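PDB 6IWY: flagellar hook-associated protein 2 from Helicobacter pylori, which forms the cap at the tip of the growing flagellar filament, where it promotes flagellin polymerisation and keeps subunits from leaking out. Local coordinates for residues T119-F127 against S210-E218; I222-I230 against Y349-S359. All blocks are in the same frame, centred on the assembly; numbering follows the deposited sequence.

Contact 1 of 2, residues T119-F127 against S210-E218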
loop_
_atom_site.group_PDB
_atom_site.type_symbol
_atom_site.label_atom_id
_atom_site.label_comp_id
_atom_site.label_asym_id
_atom_site.label_seq_id
_atom_site.Cartn_x
_atom_site.Cartn_y
_atom_site.Cartn_z
ATOM N N THR A 119 5.256 3.378 -17.195
ATOM C CA THR A 119 5.717 2.014 -17.281
ATOM C C THR A 119 6.891 1.781 -16.356
ATOM O O THR A 119 7.302 2.670 -15.637
ATOM C CB THR A 119 6.148 1.698 -18.706
ATOM O OG1 THR A 119 7.380 2.366 -18.981
ATOM C CG2 THR A 119 5.085 2.141 -19.707
ATOM N N GLY A 120 7.438 0.572 -16.380
ATOM C CA GLY A 120 8.623 0.244 -15.580
ATOM C C GLY A 120 8.323 -0.274 -14.172
ATOM O O GLY A 120 7.357 0.127 -13.520
ATOM N N GLU A 121 9.198 -1.152 -13.706
ATOM C CA GLU A 121 9.142 -1.758 -12.381
ATOM C C GLU A 121 8.813 -0.850 -11.194
ATOM O O GLU A 121 8.045 -1.242 -10.324
ATOM C CB GLU A 121 10.484 -2.405 -12.099
ATOM C CG GLU A 121 10.411 -3.431 -11.021
ATOM C CD GLU A 121 11.706 -4.183 -10.843
ATOM O OE1 GLU A 121 11.605 -5.359 -10.451
ATOM O OE2 GLU A 121 12.804 -3.613 -11.078
ATOM N N ASP A 122 9.405 0.342 -11.135
ATOM C CA ASP A 122 9.137 1.287 -10.035
ATOM C C ASP A 122 7.667 1.723 -9.923
ATOM O O ASP A 122 7.312 2.472 -9.017
ATOM C CB ASP A 122 9.995 2.554 -10.186
ATOM C CG ASP A 122 11.466 2.312 -9.925
ATOM O OD1 ASP A 122 11.840 1.161 -9.574
ATOM O OD2 ASP A 122 12.255 3.285 -10.061
ATOM N N ASN A 123 6.802 1.280 -10.830
ATOM C CA ASN A 123 5.403 1.718 -10.768
ATOM C C ASN A 123 4.434 0.649 -10.356
ATOM O O ASN A 123 3.258 0.751 -10.631
ATOM C CB ASN A 123 4.964 2.370 -12.086
ATOM C CG ASN A 123 5.611 3.720 -12.293
ATOM O OD1 ASN A 123 5.112 4.736 -11.805
ATOM N ND2 ASN A 123 6.743 3.735 -12.993
ATOM N N ARG A 124 4.902 -0.370 -9.660
ATOM C CA ARG A 124 3.956 -1.352 -9.154
ATOM C C ARG A 124 3.157 -0.600 -8.111
ATOM O O ARG A 124 3.689 0.341 -7.517
ATOM C CB ARG A 124 4.667 -2.571 -8.623
ATOM C CG ARG A 124 5.330 -3.341 -9.750
ATOM C CD ARG A 124 6.041 -4.569 -9.269
ATOM N NE ARG A 124 5.115 -5.623 -8.844
ATOM C CZ ARG A 124 5.488 -6.784 -8.298
ATOM N NH1 ARG A 124 6.779 -7.056 -8.108
ATOM N NH2 ARG A 124 4.555 -7.695 -7.956
ATOM N N VAL A 125 1.869 -0.914 -7.965
ATOM C CA VAL A 125 1.067 -0.312 -6.903
ATOM C C VAL A 125 0.899 -1.292 -5.734
ATOM O O VAL A 125 0.376 -2.367 -5.885
ATOM C CB VAL A 125 -0.296 0.119 -7.385
ATOM C CG1 VAL A 125 -1.092 0.615 -6.220
ATOM C CG2 VAL A 125 -0.207 1.230 -8.416
ATOM N N TYR A 126 1.350 -0.913 -4.558
ATOM C CA TYR A 126 1.253 -1.789 -3.412
ATOM C C TYR A 126 0.207 -1.187 -2.536
ATOM O O TYR A 126 0.398 -0.098 -2.055
ATOM C CB TYR A 126 2.583 -1.891 -2.690
ATOM C CG TYR A 126 3.591 -2.642 -3.496
ATOM C CD1 TYR A 126 4.557 -1.983 -4.237
ATOM C CD2 TYR A 126 3.548 -4.010 -3.556
ATOM C CE1 TYR A 126 5.476 -2.697 -5.010
ATOM C CE2 TYR A 126 4.440 -4.723 -4.311
ATOM C CZ TYR A 126 5.402 -4.064 -5.038
ATOM O OH TYR A 126 6.284 -4.812 -5.783
ATOM N N PHE A 127 -0.914 -1.878 -2.355
ATOM C CA PHE A 127 -1.989 -1.382 -1.518
ATOM C C PHE A 127 -1.671 -1.727 -0.088
ATOM O O PHE A 127 -0.998 -2.697 0.164
ATOM C CB PHE A 127 -3.320 -2.012 -1.940
ATOM C CG PHE A 127 -3.741 -1.608 -3.302
ATOM C CD1 PHE A 127 -3.532 -2.445 -4.380
ATOM C CD2 PHE A 127 -4.301 -0.365 -3.515
ATOM C CE1 PHE A 127 -3.896 -2.044 -5.645
ATOM C CE2 PHE A 127 -4.655 0.053 -4.766
ATOM C CZ PHE A 127 -4.448 -0.778 -5.841
ATOM N N SER A 210 2.724 -10.590 0.741
ATOM C CA SER A 210 3.744 -11.006 -0.187
ATOM C C SER A 210 5.045 -10.277 0.078
ATOM O O SER A 210 5.073 -9.215 0.708
ATOM C CB SER A 210 3.280 -10.752 -1.617
ATOM O OG SER A 210 2.920 -9.401 -1.751
ATOM N N ILE A 211 6.113 -10.876 -0.431
ATOM C CA ILE A 211 7.451 -10.341 -0.378
ATOM C C ILE A 211 8.036 -10.413 -1.785
ATOM O O ILE A 211 8.451 -11.468 -2.231
ATOM C CB ILE A 211 8.297 -11.184 0.561
ATOM C CG1 ILE A 211 7.774 -11.073 1.991
ATOM C CG2 ILE A 211 9.730 -10.726 0.553
ATOM C CD1 ILE A 211 7.642 -12.364 2.647
ATOM N N ASP A 212 8.060 -9.285 -2.476
ATOM C CA ASP A 212 8.597 -9.183 -3.833
ATOM C C ASP A 212 10.043 -8.674 -3.835
ATOM O O ASP A 212 10.465 -7.977 -2.922
ATOM C CB ASP A 212 7.775 -8.181 -4.669
ATOM C CG ASP A 212 6.348 -8.645 -4.962
ATOM O OD1 ASP A 212 6.064 -9.851 -4.875
ATOM O OD2 ASP A 212 5.506 -7.772 -5.294
ATOM N N THR A 213 10.778 -9.007 -4.891
ATOM C CA THR A 213 12.051 -8.362 -5.169
ATOM C C THR A 213 11.850 -7.250 -6.199
ATOM O O THR A 213 10.977 -7.320 -7.061
ATOM C CB THR A 213 13.095 -9.340 -5.695
ATOM O OG1 THR A 213 12.849 -9.599 -7.079
ATOM C CG2 THR A 213 13.042 -10.646 -4.912
ATOM N N LEU A 214 12.703 -6.240 -6.112
ATOM C CA LEU A 214 12.541 -5.023 -6.886
ATOM C C LEU A 214 13.911 -4.368 -7.134
ATOM O O LEU A 214 14.923 -4.838 -6.624
ATOM C CB LEU A 214 11.531 -4.145 -6.145
ATOM C CG LEU A 214 11.673 -2.653 -5.879
ATOM C CD1 LEU A 214 11.333 -1.728 -7.082
ATOM C CD2 LEU A 214 10.727 -2.400 -4.708
ATOM N N HIS A 215 13.940 -3.322 -7.952
ATOM C CA HIS A 215 15.190 -2.662 -8.372
ATOM C C HIS A 215 16.230 -3.677 -8.829
ATOM O O HIS A 215 17.362 -3.670 -8.388
ATOM C CB HIS A 215 15.754 -1.754 -7.278
ATOM C CG HIS A 215 14.956 -0.507 -7.054
ATOM N ND1 HIS A 215 14.504 -0.124 -5.809
ATOM C CD2 HIS A 215 14.534 0.453 -7.916
ATOM C CE1 HIS A 215 13.845 1.018 -5.912
ATOM N NE2 HIS A 215 13.844 1.388 -7.183
ATOM N N GLY A 216 15.804 -4.566 -9.714
ATOM C CA GLY A 216 16.684 -5.541 -10.332
ATOM C C GLY A 216 17.335 -6.526 -9.384
ATOM O O GLY A 216 18.384 -7.079 -9.706
ATOM N N GLY A 217 16.712 -6.777 -8.233
ATOM C CA GLY A 217 17.302 -7.657 -7.225
ATOM C C GLY A 217 17.754 -6.927 -5.970
ATOM O O GLY A 217 17.782 -7.513 -4.887
ATOM N N GLU A 218 18.079 -5.642 -6.096
ATOM C CA GLU A 218 18.650 -4.884 -4.974
ATOM C C GLU A 218 17.730 -4.711 -3.767
ATOM O O GLU A 218 18.191 -4.341 -2.703
ATOM C CB GLU A 218 19.109 -3.498 -5.438
#

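Contact 2 of 2, residues I222-I230 against Y349-S359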
loop_
_atom_site.group_PDB
_atom_site.type_symbol
_atom_site.label_atom_id
_atom_site.label_comp_id
_atom_site.label_asym_id
_atom_site.label_seq_id
_atom_site.Cartn_x
_atom_site.Cartn_y
_atom_site.Cartn_z
ATOM N N ILE A 222 8.138 -6.038 1.595
ATOM C CA ILE A 222 7.056 -6.806 2.244
ATOM C C ILE A 222 5.818 -5.922 2.063
ATOM O O ILE A 222 5.886 -4.721 2.294
ATOM C CB ILE A 222 7.359 -7.059 3.755
ATOM C CG1 ILE A 222 8.804 -7.558 3.922
ATOM C CG2 ILE A 222 6.404 -8.109 4.365
ATOM C CD1 ILE A 222 9.315 -7.672 5.386
ATOM N N ASN A 223 4.726 -6.480 1.570
ATOM C CA ASN A 223 3.470 -5.732 1.426
ATOM C C ASN A 223 2.381 -6.544 2.053
ATOM O O ASN A 223 2.362 -7.773 1.905
ATOM C CB ASN A 223 3.126 -5.448 -0.039
ATOM C CG ASN A 223 1.702 -4.882 -0.233
ATOM O OD1 ASN A 223 0.964 -5.374 -1.063
ATOM N ND2 ASN A 223 1.329 -3.855 0.521
ATOM N N ASP A 224 1.529 -5.849 2.810
ATOM C CA ASP A 224 0.303 -6.398 3.373
ATOM C C ASP A 224 -0.887 -5.577 2.859
ATOM O O ASP A 224 -1.044 -4.418 3.234
ATOM C CB ASP A 224 0.350 -6.339 4.890
ATOM C CG ASP A 224 -0.904 -6.949 5.544
ATOM O OD1 ASP A 224 -1.700 -7.665 4.863
ATOM O OD2 ASP A 224 -1.091 -6.712 6.768
ATOM N N ARG A 225 -1.707 -6.175 2.001
ATOM C CA ARG A 225 -2.815 -5.471 1.429
ATOM C C ARG A 225 -3.871 -5.150 2.453
ATOM O O ARG A 225 -4.647 -4.218 2.236
ATOM C CB ARG A 225 -3.485 -6.264 0.341
ATOM C CG ARG A 225 -2.664 -6.635 -0.860
ATOM C CD ARG A 225 -3.491 -7.618 -1.798
ATOM N NE ARG A 225 -2.563 -8.302 -2.711
ATOM C CZ ARG A 225 -2.197 -7.853 -3.920
ATOM N NH1 ARG A 225 -2.715 -6.723 -4.432
ATOM N NH2 ARG A 225 -1.300 -8.548 -4.632
ATOM N N ARG A 226 -3.948 -5.894 3.556
ATOM C CA ARG A 226 -4.936 -5.526 4.584
ATOM C C ARG A 226 -4.530 -4.282 5.371
ATOM O O ARG A 226 -5.350 -3.703 6.082
ATOM C CB ARG A 226 -5.280 -6.638 5.573
ATOM C CG ARG A 226 -5.335 -8.063 5.048
ATOM C CD ARG A 226 -4.042 -8.723 5.496
ATOM N NE ARG A 226 -4.278 -9.573 6.638
ATOM C CZ ARG A 226 -3.426 -9.802 7.630
ATOM N NH1 ARG A 226 -2.239 -9.212 7.689
ATOM N NH2 ARG A 226 -3.819 -10.621 8.603
ATOM N N GLY A 227 -3.277 -3.865 5.241
ATOM C CA GLY A 227 -2.813 -2.649 5.866
ATOM C C GLY A 227 -2.274 -2.769 7.277
ATOM O O GLY A 227 -1.933 -1.780 7.862
ATOM N N GLY A 228 -2.148 -3.968 7.822
ATOM C CA GLY A 228 -1.692 -4.105 9.200
ATOM C C GLY A 228 -0.244 -3.660 9.413
ATOM O O GLY A 228 0.544 -3.629 8.492
ATOM N N ASN A 229 0.087 -3.325 10.654
ATOM C CA ASN A 229 1.449 -3.070 11.063
ATOM C C ASN A 229 2.396 -4.124 10.537
ATOM O O ASN A 229 2.063 -5.299 10.522
ATOM C CB ASN A 229 1.520 -3.041 12.569
ATOM C CG ASN A 229 0.820 -1.838 13.162
ATOM O OD1 ASN A 229 0.297 -0.988 12.452
ATOM N ND2 ASN A 229 0.810 -1.757 14.474
ATOM N N ILE A 230 3.543 -3.672 10.041
ATOM C CA ILE A 230 4.675 -4.524 9.717
ATOM C C ILE A 230 5.929 -4.015 10.475
ATOM O O ILE A 230 6.189 -2.799 10.494
ATOM C CB ILE A 230 5.012 -4.483 8.223
ATOM C CG1 ILE A 230 3.819 -4.888 7.363
ATOM C CG2 ILE A 230 6.205 -5.438 7.901
ATOM C CD1 ILE A 230 4.093 -4.603 5.868
ATOM N N TYR A 349 -8.625 2.657 6.910
ATOM C CA TYR A 349 -8.387 1.797 5.756
ATOM C C TYR A 349 -8.413 0.346 6.186
ATOM O O TYR A 349 -9.093 -0.488 5.565
ATOM C CB TYR A 349 -7.043 2.064 5.111
ATOM C CG TYR A 349 -6.618 0.978 4.151
ATOM C CD1 TYR A 349 -7.033 0.996 2.821
ATOM C CD2 TYR A 349 -5.843 -0.101 4.573
ATOM C CE1 TYR A 349 -6.662 0.019 1.928
ATOM C CE2 TYR A 349 -5.452 -1.091 3.682
ATOM C CZ TYR A 349 -5.871 -1.016 2.352
ATOM O OH TYR A 349 -5.508 -1.984 1.445
ATOM N N GLU A 350 -7.659 0.056 7.237
ATOM C CA GLU A 350 -7.564 -1.289 7.786
ATOM C C GLU A 350 -8.946 -1.778 8.152
ATOM O O GLU A 350 -9.329 -2.851 7.774
ATOM C CB GLU A 350 -6.627 -1.292 9.024
ATOM C CG GLU A 350 -6.435 -2.610 9.738
ATOM C CD GLU A 350 -5.343 -2.547 10.797
ATOM O OE1 GLU A 350 -5.056 -1.420 11.312
ATOM O OE2 GLU A 350 -4.782 -3.635 11.120
ATOM N N ALA A 351 -9.722 -0.973 8.857
ATOM C CA ALA A 351 -11.055 -1.406 9.230
ATOM C C ALA A 351 -12.002 -1.663 8.021
ATOM O O ALA A 351 -12.901 -2.490 8.148
ATOM C CB ALA A 351 -11.662 -0.444 10.204
ATOM N N SER A 352 -11.762 -1.008 6.871
ATOM C CA SER A 352 -12.650 -1.022 5.701
ATOM C C SER A 352 -12.072 -1.695 4.470
ATOM O O SER A 352 -12.771 -1.918 3.463
ATOM C CB SER A 352 -12.976 0.407 5.299
ATOM O OG SER A 352 -11.797 1.028 4.837
ATOM N N GLN A 353 -10.805 -2.046 4.527
ATOM C CA GLN A 353 -10.213 -2.812 3.432
ATOM C C GLN A 353 -11.025 -4.012 2.970
ATOM O O GLN A 353 -11.110 -4.243 1.792
ATOM C CB GLN A 353 -8.833 -3.317 3.817
ATOM C CG GLN A 353 -8.042 -3.891 2.636
ATOM C CD GLN A 353 -8.057 -5.402 2.561
ATOM O OE1 GLN A 353 -8.240 -6.101 3.580
ATOM N NE2 GLN A 353 -7.808 -5.928 1.358
ATOM N N ASN A 354 -11.575 -4.788 3.894
ATOM C CA ASN A 354 -12.166 -6.104 3.557
ATOM C C ASN A 354 -13.463 -6.006 2.731
ATOM O O ASN A 354 -13.791 -6.892 1.970
ATOM C CB ASN A 354 -12.426 -6.938 4.829
ATOM C CG ASN A 354 -12.348 -8.435 4.558
ATOM O OD1 ASN A 354 -11.322 -8.915 4.069
ATOM N ND2 ASN A 354 -13.432 -9.182 4.849
ATOM N N THR A 355 -14.171 -4.895 2.885
ATOM C CA THR A 355 -15.467 -4.692 2.261
ATOM C C THR A 355 -15.298 -3.760 1.062
ATOM O O THR A 355 -15.695 -4.084 -0.045
ATOM C CB THR A 355 -16.415 -4.051 3.277
ATOM O OG1 THR A 355 -15.717 -3.861 4.516
ATOM C CG2 THR A 355 -17.606 -4.916 3.522
ATOM N N LEU A 356 -14.661 -2.618 1.277
ATOM C CA LEU A 356 -14.524 -1.613 0.231
ATOM C C LEU A 356 -13.394 -1.830 -0.753
ATOM O O LEU A 356 -13.533 -1.399 -1.894
ATOM C CB LEU A 356 -14.355 -0.219 0.837
ATOM C CG LEU A 356 -15.524 0.266 1.706
ATOM C CD1 LEU A 356 -15.271 1.700 2.205
ATOM C CD2 LEU A 356 -16.846 0.156 0.940
ATOM N N PHE A 357 -12.292 -2.473 -0.347
ATOM C CA PHE A 357 -11.050 -2.401 -1.134
ATOM C C PHE A 357 -10.325 -3.681 -1.473
ATOM O O PHE A 357 -9.117 -3.721 -1.495
ATOM C CB PHE A 357 -10.033 -1.496 -0.423
ATOM C CG PHE A 357 -10.489 -0.098 -0.215
ATOM C CD1 PHE A 357 -10.995 0.644 -1.259
ATOM C CD2 PHE A 357 -10.374 0.487 1.025
ATOM C CE1 PHE A 357 -11.387 1.945 -1.072
ATOM C CE2 PHE A 357 -10.779 1.777 1.223
ATOM C CZ PHE A 357 -11.287 2.516 0.165
ATOM N N MET A 358 -11.026 -4.745 -1.778
ATOM C CA MET A 358 -10.345 -5.884 -2.383
ATOM C C MET A 358 -9.526 -5.384 -3.573
ATOM O O MET A 358 -9.980 -4.511 -4.336
ATOM C CB MET A 358 -11.349 -6.940 -2.819
ATOM C CG MET A 358 -11.501 -8.135 -1.828
ATOM S SD MET A 358 -10.656 -8.093 -0.182
ATOM C CE MET A 358 -11.042 -9.768 0.391
ATOM N N SER A 359 -8.306 -5.891 -3.712
ATOM C CA SER A 359 -7.510 -5.584 -4.880
ATOM C C SER A 359 -7.032 -6.860 -5.528
ATOM O O SER A 359 -6.752 -7.828 -4.840
ATOM C CB SER A 359 -6.320 -4.751 -4.486
ATOM O OG SER A 359 -5.472 -5.467 -3.578
HETATM O O HOH W 1 -2.567 -3.857 12.796
#

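Contact 1 of 2, residues T119-F127 against S210-E218
The outer edge of a beta hairpin, strand 209-214 paired with strand 219-224, meets strand 126-127 and the loop before it, and Asp-212 takes one donor from each, Tyr-126 and Arg-124, on a single oxygen. Asp-212 OD2 lies 2.8 Å from Arg-124 NH2 in a salt bridge, and Tyr-126 OH gives it a hydrogen bond of 3.1 Å through the anti lone pair of OD2. The salt bridge is not end-on: OD2 sits over one face of the guanidinium, whose plane is only 19° from that of the carboxylate. Tyr-126 OH lies over the same face, offset toward the rim, while OD2 stays near the plane of the phenol ring at its edge. A bend at chi3 (71°) in the otherwise extended Arg-124 chain turns its head toward this oxygen.

The two partners belong to different sheets of this central fragment of the cap protein: strand 126-127 borders strand 61-67, whereas strand 209-214 borders strand 219-224 and has helix 179-196 against Ile-211 and Thr-213. At the hairpin turn, the short 3-10 segment 121-122 takes over. Glu-121 CG is anti to the backbone N (chi1 -160°), and the extended chain carries OE2 to the turn, where Gly-216 N donates a weak hydrogen bond of 3.4 Å. Asp-122 OD1 comes within 3.1 Å of His-215 NE2, but the angle is too poor for a hydrogen bond, with carboxylate and imidazole nearly perpendicular. Leu-214 CD1 covers the centre of one His-215 ring face and touches Asp-122 OD1 at 3.8 Å.

Contact 2 of 2, residues I222-I230 against Y349-S359
Arg-225 and Ser-359 join a type I beta turn, Asp-224 to Gly-227, to the residues that follow helix 349-356. From the turn, Arg-225 CB faces Gln-353 NE2 at 4.5 Å. CG and CD then run along the serine hydroxyl, CD reaching 3.4 Å from Ser-359 OG. The chain is extended from CG to NE, and NE donates to the carbonyl of Gly-207, outside this interface. At the tip, NH1 donates to Ser-359 OG over 3.1 Å at 151°, with OG tilted 19° from the guanidinium plane.

The backbone of the same arginine is held by the helix start. Tyr-349 OH donates to Arg-225 O over 2.5 Å, nearly along the C=O axis (160°), and that oxygen lies in the plane of the ring at its edge. Beside it, Gly-227 CA packs against Tyr-349 CE2 at 3.8 Å. Gln-353 CB covers one ring face toward its rim, and its bent chain lays OE1 against Arg-226 CB at 3.6 Å. Arg-226 itself turns back within the turn: NH1 forms a salt bridge with Asp-224 OD2 at 2.9 Å and also bonds the carbonyl of Lys-158. Lys-158 NZ in turn pairs with Glu-350, whose OE2 packs on Gly-228 CA and receives a hydrogen bond of 2.8 Å from water 1.

How the contacts relate
Both contacts use the hairpin of strands 209-214 and 219-224: contact 1 involves its first strand and turn, contact 2 the end of its second strand and the turn beyond. Their centres are 18 Å apart, yet they touch directly, Phe-127 O lying 2.6 Å from Asn-223 ND2 and Phe-127 CD1 packing on Ser-359 CB at 3.6 Å. Each is partly buried, with contact 2 nearer the centre of the chain. Carboxylates are the acceptors of contact 1, facing an arginine, a phenol and, weakly, one turn amide. The acceptors across contact 2 are neutral instead, a backbone carbonyl for a tyrosine hydroxyl and a serine hydroxyl for an arginine, and its arginine-aspartate salt bridge stays inside one segment.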